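Long-range contact in LP1413 - SCCmec type IV-encoded DNA binding protein (Staphylococcus aureus, PDB 6BTC), which binds single-stranded DNA and is encoded by a staphylococcal cassette chromosome element: residues F53-K66 against G73-C85. Numbering follows the deposited sequence.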
ATOM      1  N   PHE A  53      -2.849   5.394   0.504  1.00 38.94           N
ATOM      2  CA  PHE A  53      -1.671   4.540   0.594  1.00 38.20           C
ATOM      3  C   PHE A  53      -0.486   5.175  -0.114  1.00 32.11           C
ATOM      4  O   PHE A  53       0.619   5.209   0.428  1.00 34.39           O
ATOM      5  CB  PHE A  53      -1.969   3.168  -0.011  1.00 34.19           C
ATOM      6  CG  PHE A  53      -0.765   2.283  -0.134  1.00 24.73           C
ATOM      7  CD1 PHE A  53      -0.222   1.666   0.977  1.00 26.57           C
ATOM      8  CD2 PHE A  53      -0.189   2.057  -1.370  1.00 33.38           C
ATOM      9  CE1 PHE A  53       0.875   0.841   0.856  1.00 28.48           C
ATOM     10  CE2 PHE A  53       0.909   1.244  -1.495  1.00 31.45           C
ATOM     11  CZ  PHE A  53       1.439   0.634  -0.378  1.00 25.34           C
ATOM     12  N   ALA A  54      -0.718   5.694  -1.314  1.00 29.83           N
ATOM     13  CA  ALA A  54       0.344   6.305  -2.092  1.00 32.60           C
ATOM     14  C   ALA A  54       0.991   7.474  -1.359  1.00 41.64           C
ATOM     15  O   ALA A  54       2.176   7.754  -1.574  1.00 42.49           O
ATOM     16  CB  ALA A  54      -0.211   6.764  -3.436  1.00 32.30           C
ATOM     17  N   TYR A  55       0.245   8.162  -0.488  1.00 39.61           N
ATOM     18  CA  TYR A  55       0.783   9.316   0.218  1.00 37.27           C
ATOM     19  C   TYR A  55       1.345   8.936   1.578  1.00 39.53           C
ATOM     20  O   TYR A  55       2.322   9.546   2.037  1.00 37.95           O
ATOM     21  CB  TYR A  55      -0.299  10.410   0.330  1.00 40.40           C
ATOM     22  CG  TYR A  55      -0.419  11.204  -0.968  1.00 38.67           C
ATOM     23  CD1 TYR A  55      -1.090  10.687  -2.065  1.00 40.41           C
ATOM     24  CD2 TYR A  55       0.192  12.444  -1.109  1.00 41.17           C
ATOM     25  CE1 TYR A  55      -1.165  11.384  -3.256  1.00 39.05           C
ATOM     26  CE2 TYR A  55       0.122  13.152  -2.303  1.00 36.91           C
ATOM     27  CZ  TYR A  55      -0.555  12.616  -3.373  1.00 41.69           C
ATOM     28  OH  TYR A  55      -0.636  13.311  -4.565  1.00 44.82           O
ATOM     29  N   TRP A  56       0.775   7.917   2.216  1.00 30.88           N
ATOM     30  CA  TRP A  56       1.388   7.351   3.410  1.00 35.46           C
ATOM     31  C   TRP A  56       2.813   6.906   3.124  1.00 38.24           C
ATOM     32  O   TRP A  56       3.741   7.190   3.889  1.00 34.65           O
ATOM     33  CB  TRP A  56       0.562   6.165   3.886  1.00 34.88           C
ATOM     34  CG  TRP A  56       1.211   5.362   4.939  1.00 31.10           C
ATOM     35  CD1 TRP A  56       1.317   5.676   6.258  1.00 35.86           C
ATOM     36  CD2 TRP A  56       1.848   4.090   4.774  1.00 30.75           C
ATOM     37  NE1 TRP A  56       1.981   4.680   6.930  1.00 35.32           N
ATOM     38  CE2 TRP A  56       2.314   3.692   6.039  1.00 31.48           C
ATOM     39  CE3 TRP A  56       2.062   3.247   3.680  1.00 31.28           C
ATOM     40  CZ2 TRP A  56       2.979   2.486   6.241  1.00 30.68           C
ATOM     41  CZ3 TRP A  56       2.718   2.055   3.886  1.00 29.19           C
ATOM     42  CH2 TRP A  56       3.173   1.687   5.150  1.00 30.72           C
ATOM     43  N   ILE A  57       2.998   6.209   2.009  1.00 34.22           N
ATOM     44  CA  ILE A  57       4.266   5.563   1.723  1.00 38.35           C
ATOM     45  C   ILE A  57       5.284   6.593   1.265  1.00 40.62           C
ATOM     46  O   ILE A  57       6.481   6.456   1.528  1.00 39.22           O
ATOM     47  CB  ILE A  57       4.027   4.450   0.680  1.00 36.41           C
ATOM     48  CG1 ILE A  57       5.135   3.395   0.711  1.00 41.06           C
ATOM     49  CG2 ILE A  57       3.867   5.032  -0.705  1.00 37.57           C
ATOM     50  CD1 ILE A  57       4.779   2.124  -0.078  1.00 36.93           C
ATOM     51  N   LYS A  58       4.826   7.655   0.617  1.00 42.99           N
ATOM     52  CA  LYS A  58       5.724   8.635   0.033  1.00 41.31           C
ATOM     53  C   LYS A  58       6.140   9.740   0.997  1.00 40.91           C
ATOM     54  O   LYS A  58       7.130  10.424   0.723  1.00 46.15           O
ATOM     55  CB  LYS A  58       5.067   9.268  -1.192  1.00 40.39           C
ATOM     56  CG  LYS A  58       5.944  10.286  -1.896  1.00 43.38           C
ATOM     57  CD  LYS A  58       5.287  10.772  -3.173  1.00 50.05           C
ATOM     58  CE  LYS A  58       6.160  11.800  -3.876  1.00 54.07           C
ATOM     59  NZ  LYS A  58       5.562  12.258  -5.164  1.00 58.55           N
ATOM     60  N   TYR A  59       5.426   9.932   2.114  1.00 37.73           N
ATOM     61  CA  TYR A  59       5.662  11.072   2.991  1.00 32.95           C
ATOM     62  C   TYR A  59       5.787  10.688   4.450  1.00 39.14           C
ATOM     63  O   TYR A  59       6.017  11.567   5.285  1.00 43.31           O
ATOM     64  CB  TYR A  59       4.540  12.115   2.839  1.00 34.07           C
ATOM     65  CG  TYR A  59       4.547  12.801   1.494  1.00 30.57           C
ATOM     66  CD1 TYR A  59       5.579  13.656   1.145  1.00 35.37           C
ATOM     67  CD2 TYR A  59       3.535  12.591   0.576  1.00 34.51           C
ATOM     68  CE1 TYR A  59       5.607  14.294  -0.091  1.00 33.21           C
ATOM     69  CE2 TYR A  59       3.553  13.218  -0.670  1.00 40.64           C
ATOM     70  CZ  TYR A  59       4.598  14.075  -0.987  1.00 39.21           C
ATOM     71  OH  TYR A  59       4.637  14.702  -2.207  1.00 45.07           O
ATOM     72  N   THR A  60       5.620   9.423   4.791  1.00 37.06           N
ATOM     73  CA  THR A  60       5.898   8.969   6.142  1.00 37.36           C
ATOM     74  C   THR A  60       7.359   8.547   6.216  1.00 43.61           C
ATOM     75  O   THR A  60       7.782   7.691   5.425  1.00 42.33           O
ATOM     76  CB  THR A  60       5.001   7.808   6.517  1.00 35.63           C
ATOM     77  OG1 THR A  60       3.638   8.157   6.243  1.00 47.02           O
ATOM     78  CG2 THR A  60       5.160   7.464   7.988  1.00 41.05           C
ATOM     79  N   PRO A  61       8.167   9.125   7.102  1.00 48.03           N
ATOM     80  CA  PRO A  61       9.603   8.839   7.085  1.00 40.34           C
ATOM     81  C   PRO A  61       9.938   7.533   7.778  1.00 37.97           C
ATOM     82  O   PRO A  61       9.243   7.077   8.691  1.00 36.60           O
ATOM     83  CB  PRO A  61      10.200  10.026   7.847  1.00 49.04           C
ATOM     84  CG  PRO A  61       9.138  10.376   8.832  1.00 43.43           C
ATOM     85  CD  PRO A  61       7.832  10.144   8.116  1.00 45.48           C
ATOM     86  N   GLY A  62      11.036   6.935   7.336  1.00 40.53           N
ATOM     87  CA  GLY A  62      11.519   5.733   7.970  1.00 44.06           C
ATOM     88  C   GLY A  62      10.807   4.465   7.569  1.00 31.39           C
ATOM     89  O   GLY A  62      11.022   3.434   8.211  1.00 38.60           O
ATOM     90  N   LEU A  63       9.965   4.506   6.548  1.00 32.25           N
ATOM     91  CA  LEU A  63       9.305   3.291   6.092  1.00 32.66           C
ATOM     92  C   LEU A  63      10.244   2.482   5.201  1.00 28.74           C
ATOM     93  O   LEU A  63      11.031   3.050   4.445  1.00 28.78           O
ATOM     94  CB  LEU A  63       8.035   3.615   5.309  1.00 27.63           C
ATOM     95  CG  LEU A  63       6.878   4.267   6.071  1.00 32.00           C
ATOM     96  CD1 LEU A  63       5.701   4.436   5.127  1.00 35.07           C
ATOM     97  CD2 LEU A  63       6.484   3.451   7.276  1.00 31.12           C
ATOM     98  N   PRO A  64      10.161   1.160   5.249  1.00 30.53           N
ATOM     99  CA  PRO A  64      11.082   0.321   4.471  1.00 25.56           C
ATOM    100  C   PRO A  64      10.608   0.109   3.037  1.00 26.14           C
ATOM    101  O   PRO A  64      10.470  -1.026   2.570  1.00 26.50           O
ATOM    102  CB  PRO A  64      11.082  -0.983   5.271  1.00 27.27           C
ATOM    103  CG  PRO A  64       9.696  -1.077   5.794  1.00 30.81           C
ATOM    104  CD  PRO A  64       9.268   0.344   6.094  1.00 28.22           C
ATOM    105  N   PHE A  65      10.374   1.211   2.330  1.00 23.53           N
ATOM    106  CA  PHE A  65       9.886   1.171   0.961  1.00 22.61           C
ATOM    107  C   PHE A  65      10.519   2.306   0.179  1.00 21.81           C
ATOM    108  O   PHE A  65      10.866   3.339   0.739  1.00 29.16           O
ATOM    109  CB  PHE A  65       8.355   1.322   0.863  1.00 25.33           C
ATOM    110  CG  PHE A  65       7.580   0.386   1.747  1.00 19.91           C
ATOM    111  CD1 PHE A  65       7.383  -0.925   1.385  1.00 24.33           C
ATOM    112  CD2 PHE A  65       7.010   0.839   2.916  1.00 29.66           C
ATOM    113  CE1 PHE A  65       6.642  -1.793   2.195  1.00 26.15           C
ATOM    114  CE2 PHE A  65       6.271  -0.014   3.728  1.00 30.34           C
ATOM    115  CZ  PHE A  65       6.090  -1.337   3.359  1.00 27.99           C
ATOM    116  N   LYS A  66      10.642   2.116  -1.127  1.00 23.73           N
ATOM    117  CA  LYS A  66      10.970   3.213  -2.012  1.00 25.89           C
ATOM    118  C   LYS A  66      10.306   2.971  -3.358  1.00 29.94           C
ATOM    119  O   LYS A  66       9.878   1.857  -3.675  1.00 27.23           O
ATOM    120  CB  LYS A  66      12.485   3.371  -2.171  1.00 32.51           C
ATOM    121  CG  LYS A  66      13.153   2.276  -2.961  1.00 38.55           C
ATOM    122  CD  LYS A  66      14.672   2.393  -2.874  1.00 47.26           C
ATOM    123  CE  LYS A  66      15.379   1.276  -3.646  1.00 48.32           C
ATOM    124  NZ  LYS A  66      16.870   1.331  -3.464  1.00 54.36           N
ATOM    125  N   GLY A  73       1.237   1.395 -15.726  1.00 44.25           N
ATOM    126  CA  GLY A  73       0.737   2.721 -15.431  1.00 39.48           C
ATOM    127  C   GLY A  73       0.623   3.064 -13.964  1.00 44.15           C
ATOM    128  O   GLY A  73       0.181   4.173 -13.640  1.00 53.56           O
ATOM    129  N   SER A  74       0.992   2.161 -13.065  1.00 41.37           N
ATOM    130  CA  SER A  74       0.973   2.435 -11.637  1.00 41.29           C
ATOM    131  C   SER A  74       2.396   2.611 -11.131  1.00 36.19           C
ATOM    132  O   SER A  74       3.364   2.217 -11.786  1.00 35.89           O
ATOM    133  CB  SER A  74       0.282   1.304 -10.868  1.00 44.25           C
ATOM    134  OG  SER A  74      -1.084   1.217 -11.215  1.00 55.93           O
ATOM    135  N   LEU A  75       2.513   3.218  -9.958  1.00 33.32           N
ATOM    136  CA  LEU A  75       3.808   3.313  -9.306  1.00 39.20           C
ATOM    137  C   LEU A  75       4.273   1.927  -8.874  1.00 38.24           C
ATOM    138  O   LEU A  75       3.491   1.127  -8.345  1.00 33.34           O
ATOM    139  CB  LEU A  75       3.735   4.242  -8.099  1.00 38.71           C
ATOM    140  CG  LEU A  75       3.573   5.741  -8.387  1.00 40.65           C
ATOM    141  CD1 LEU A  75       3.446   6.489  -7.077  1.00 47.97           C
ATOM    142  CD2 LEU A  75       4.735   6.292  -9.189  1.00 40.82           C
ATOM    143  N   LEU A  76       5.551   1.642  -9.115  1.00 31.80           N
ATOM    144  CA  LEU A  76       6.184   0.406  -8.668  1.00 28.29           C
ATOM    145  C   LEU A  76       6.998   0.683  -7.406  1.00 27.90           C
ATOM    146  O   LEU A  76       7.921   1.505  -7.425  1.00 28.26           O
ATOM    147  CB  LEU A  76       7.076  -0.175  -9.760  1.00 24.68           C
ATOM    148  CG  LEU A  76       7.631  -1.579  -9.483  1.00 26.91           C
ATOM    149  CD1 LEU A  76       6.508  -2.612  -9.299  1.00 31.56           C
ATOM    150  CD2 LEU A  76       8.541  -2.007 -10.610  1.00 26.89           C
ATOM    151  N   TYR A  77       6.651   0.006  -6.323  1.00 25.11           N
ATOM    152  CA  TYR A  77       7.374   0.110  -5.068  1.00 26.18           C
ATOM    153  C   TYR A  77       8.306  -1.084  -4.879  1.00 29.74           C
ATOM    154  O   TYR A  77       8.188  -2.115  -5.547  1.00 25.11           O
ATOM    155  CB  TYR A  77       6.406   0.194  -3.887  1.00 30.12           C
ATOM    156  CG  TYR A  77       5.397   1.316  -4.000  1.00 36.70           C
ATOM    157  CD1 TYR A  77       5.741   2.624  -3.679  1.00 35.37           C
ATOM    158  CD2 TYR A  77       4.095   1.064  -4.414  1.00 36.37           C
ATOM    159  CE1 TYR A  77       4.821   3.645  -3.775  1.00 39.32           C
ATOM    160  CE2 TYR A  77       3.168   2.082  -4.515  1.00 37.17           C
ATOM    161  CZ  TYR A  77       3.535   3.367  -4.195  1.00 44.35           C
ATOM    162  OH  TYR A  77       2.614   4.382  -4.295  1.00 48.39           O
ATOM    163  N   GLN A  78       9.248  -0.922  -3.952  1.00 25.66           N
ATOM    164  CA  GLN A  78      10.140  -1.997  -3.554  1.00 25.51           C
ATOM    165  C   GLN A  78      10.300  -1.965  -2.049  1.00 24.57           C
ATOM    166  O   GLN A  78      10.551  -0.901  -1.473  1.00 27.13           O
ATOM    167  CB  GLN A  78      11.511  -1.871  -4.225  1.00 28.21           C
ATOM    168  CG  GLN A  78      12.486  -2.956  -3.793  1.00 26.92           C
ATOM    169  CD  GLN A  78      13.788  -2.900  -4.559  1.00 24.17           C
ATOM    170  OE1 GLN A  78      14.381  -1.837  -4.738  1.00 27.44           O
ATOM    171  NE2 GLN A  78      14.231  -4.048  -5.031  1.00 24.97           N
ATOM    172  N   LYS A  79      10.090  -3.117  -1.418  1.00 23.21           N
ATOM    173  CA  LYS A  79      10.456  -3.310  -0.025  1.00 25.03           C
ATOM    174  C   LYS A  79      11.979  -3.367   0.094  1.00 31.66           C
ATOM    175  O   LYS A  79      12.640  -4.120  -0.626  1.00 28.38           O
ATOM    176  CB  LYS A  79       9.823  -4.594   0.492  1.00 23.48           C
ATOM    177  CG  LYS A  79      10.161  -4.976   1.914  1.00 27.79           C
ATOM    178  CD  LYS A  79       9.290  -4.254   2.911  1.00 27.03           C
ATOM    179  CE  LYS A  79       9.725  -4.564   4.315  1.00 24.26           C
ATOM    180  NZ  LYS A  79       9.540  -5.996   4.644  1.00 32.35           N
ATOM    181  N   ILE A  80      12.540  -2.563   0.992  1.00 28.55           N
ATOM    182  CA  ILE A  80      13.983  -2.477   1.150  1.00 31.46           C
ATOM    183  C   ILE A  80      14.338  -2.890   2.565  1.00 33.23           C
ATOM    184  O   ILE A  80      13.481  -3.059   3.430  1.00 31.96           O
ATOM    185  CB  ILE A  80      14.540  -1.075   0.834  1.00 30.58           C
ATOM    186  CG1 ILE A  80      14.026  -0.044   1.843  1.00 31.65           C
ATOM    187  CG2 ILE A  80      14.146  -0.665  -0.580  1.00 29.80           C
ATOM    188  CD1 ILE A  80      14.693   1.316   1.712  1.00 32.06           C
ATOM    189  N   GLY A  81      15.630  -3.022   2.796  1.00 35.04           N
ATOM    190  CA  GLY A  81      16.093  -3.601   4.027  1.00 33.96           C
ATOM    191  C   GLY A  81      16.004  -2.640   5.192  1.00 38.20           C
ATOM    192  O   GLY A  81      16.209  -1.431   5.068  1.00 38.47           O
ATOM    193  N   ILE A  82      15.747  -3.230   6.352  1.00 46.01           N
ATOM    194  CA  ILE A  82      15.361  -2.493   7.543  1.00 56.08           C
ATOM    195  C   ILE A  82      16.504  -2.321   8.548  1.00 57.10           C
ATOM    196  O   ILE A  82      16.474  -1.366   9.343  1.00 54.32           O
ATOM    197  CB  ILE A  82      14.149  -3.216   8.180  1.00 51.06           C
ATOM    198  CG1 ILE A  82      14.521  -4.617   8.661  1.00 45.25           C
ATOM    199  CG2 ILE A  82      13.037  -3.383   7.131  1.00 48.33           C
ATOM    200  CD1 ILE A  82      13.366  -5.392   9.321  1.00 44.08           C
ATOM    201  N   ASN A  83      17.532  -3.169   8.489  1.00 50.66           N
ATOM    202  CA  ASN A  83      18.454  -3.395   9.601  1.00 49.00           C
ATOM    203  C   ASN A  83      19.897  -3.344   9.099  1.00 52.93           C
ATOM    204  O   ASN A  83      20.570  -4.375   8.992  1.00 54.59           O
ATOM    205  CB  ASN A  83      18.130  -4.743  10.247  1.00 41.30           C
ATOM    206  CG  ASN A  83      18.737  -4.902  11.612  1.00 40.83           C
ATOM    207  OD1 ASN A  83      19.341  -3.970  12.144  1.00 40.74           O
ATOM    208  ND2 ASN A  83      18.578  -6.090  12.198  1.00 37.67           N
ATOM    209  N   PRO A  84      20.410  -2.153   8.794  1.00 54.90           N
ATOM    210  CA  PRO A  84      21.760  -2.058   8.220  1.00 57.45           C
ATOM    211  C   PRO A  84      22.844  -2.490   9.195  1.00 64.98           C
ATOM    212  O   PRO A  84      22.693  -2.396  10.416  1.00 63.30           O
ATOM    213  CB  PRO A  84      21.891  -0.571   7.870  1.00 56.27           C
ATOM    214  CG  PRO A  84      20.891   0.120   8.736  1.00 58.55           C
ATOM    215  CD  PRO A  84      19.761  -0.839   8.913  1.00 56.36           C
ATOM    216  N   CYS A  85      23.952  -2.975   8.626  1.00 92.77           N
ATOM    217  CA  CYS A  85      25.139  -3.408   9.379  1.00 86.21           C
ATOM    218  C   CYS A  85      24.865  -4.692  10.152  1.00 73.34           C
ATOM    219  O   CYS A  85      25.296  -5.772   9.747  1.00 65.14           O
ATOM    220  CB  CYS A  85      25.624  -2.316  10.344  1.00 84.64           C
ATOM    221  SG  CYS A  85      26.082  -0.747   9.550  1.00 80.64           S
TER
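Phe65 and Lys79 form an antiparallel non-hydrogen-bonded pair, and Lys66 and Gln78 the hydrogen-bonded pair beside it. Lys66 N donates to Gln78 O (3.0 Å), and Gln78 N returns a bond to Lys66 O (2.9 Å). Beyond the pairing, Ile80 N reaches Pro64 O (3.0 Å, N-H...O 169°). Pro64 is the centre of an inverse gamma turn that leads into strand 65-71. The axes of helix 53-59 and strand 74-79 approach to 11.6 Å, and Tyr77 bridges this gap. With CG anti to its carbonyl carbon (chi1 -55°), the Tyr77 ring reaches toward the helix. Ile57 CD1 lies over one ring face, 4.0 Å from the Tyr77 centroid, a CH-pi contact. Phe53 turns its edge toward a Tyr77 face in an offset edge-to-face pair, planes at 81°. The Tyr77 hydroxyl ends against Ala54. On the Phe65 side of the sheet, Lys79 crosses with its aliphatic part: CD meets Phe65 CE1 (3.7 Å) and CE meets Pro64 CG (3.8 Å). Its NZ is held by the carbonyls of Phe20 and Gln22. On the other side, Lys66 and Gln78 run side by side, and Ile80 CG2 packs on the Lys66 chain. Gln78 NE2 bonds to Gly25 O. The topology is that of a winged helix: helix 43-59 packs on the wing hairpin, helix 6-21 touches Phe53 and Phe65, and strand 74-79 lies between strands 27-28 and 65-71.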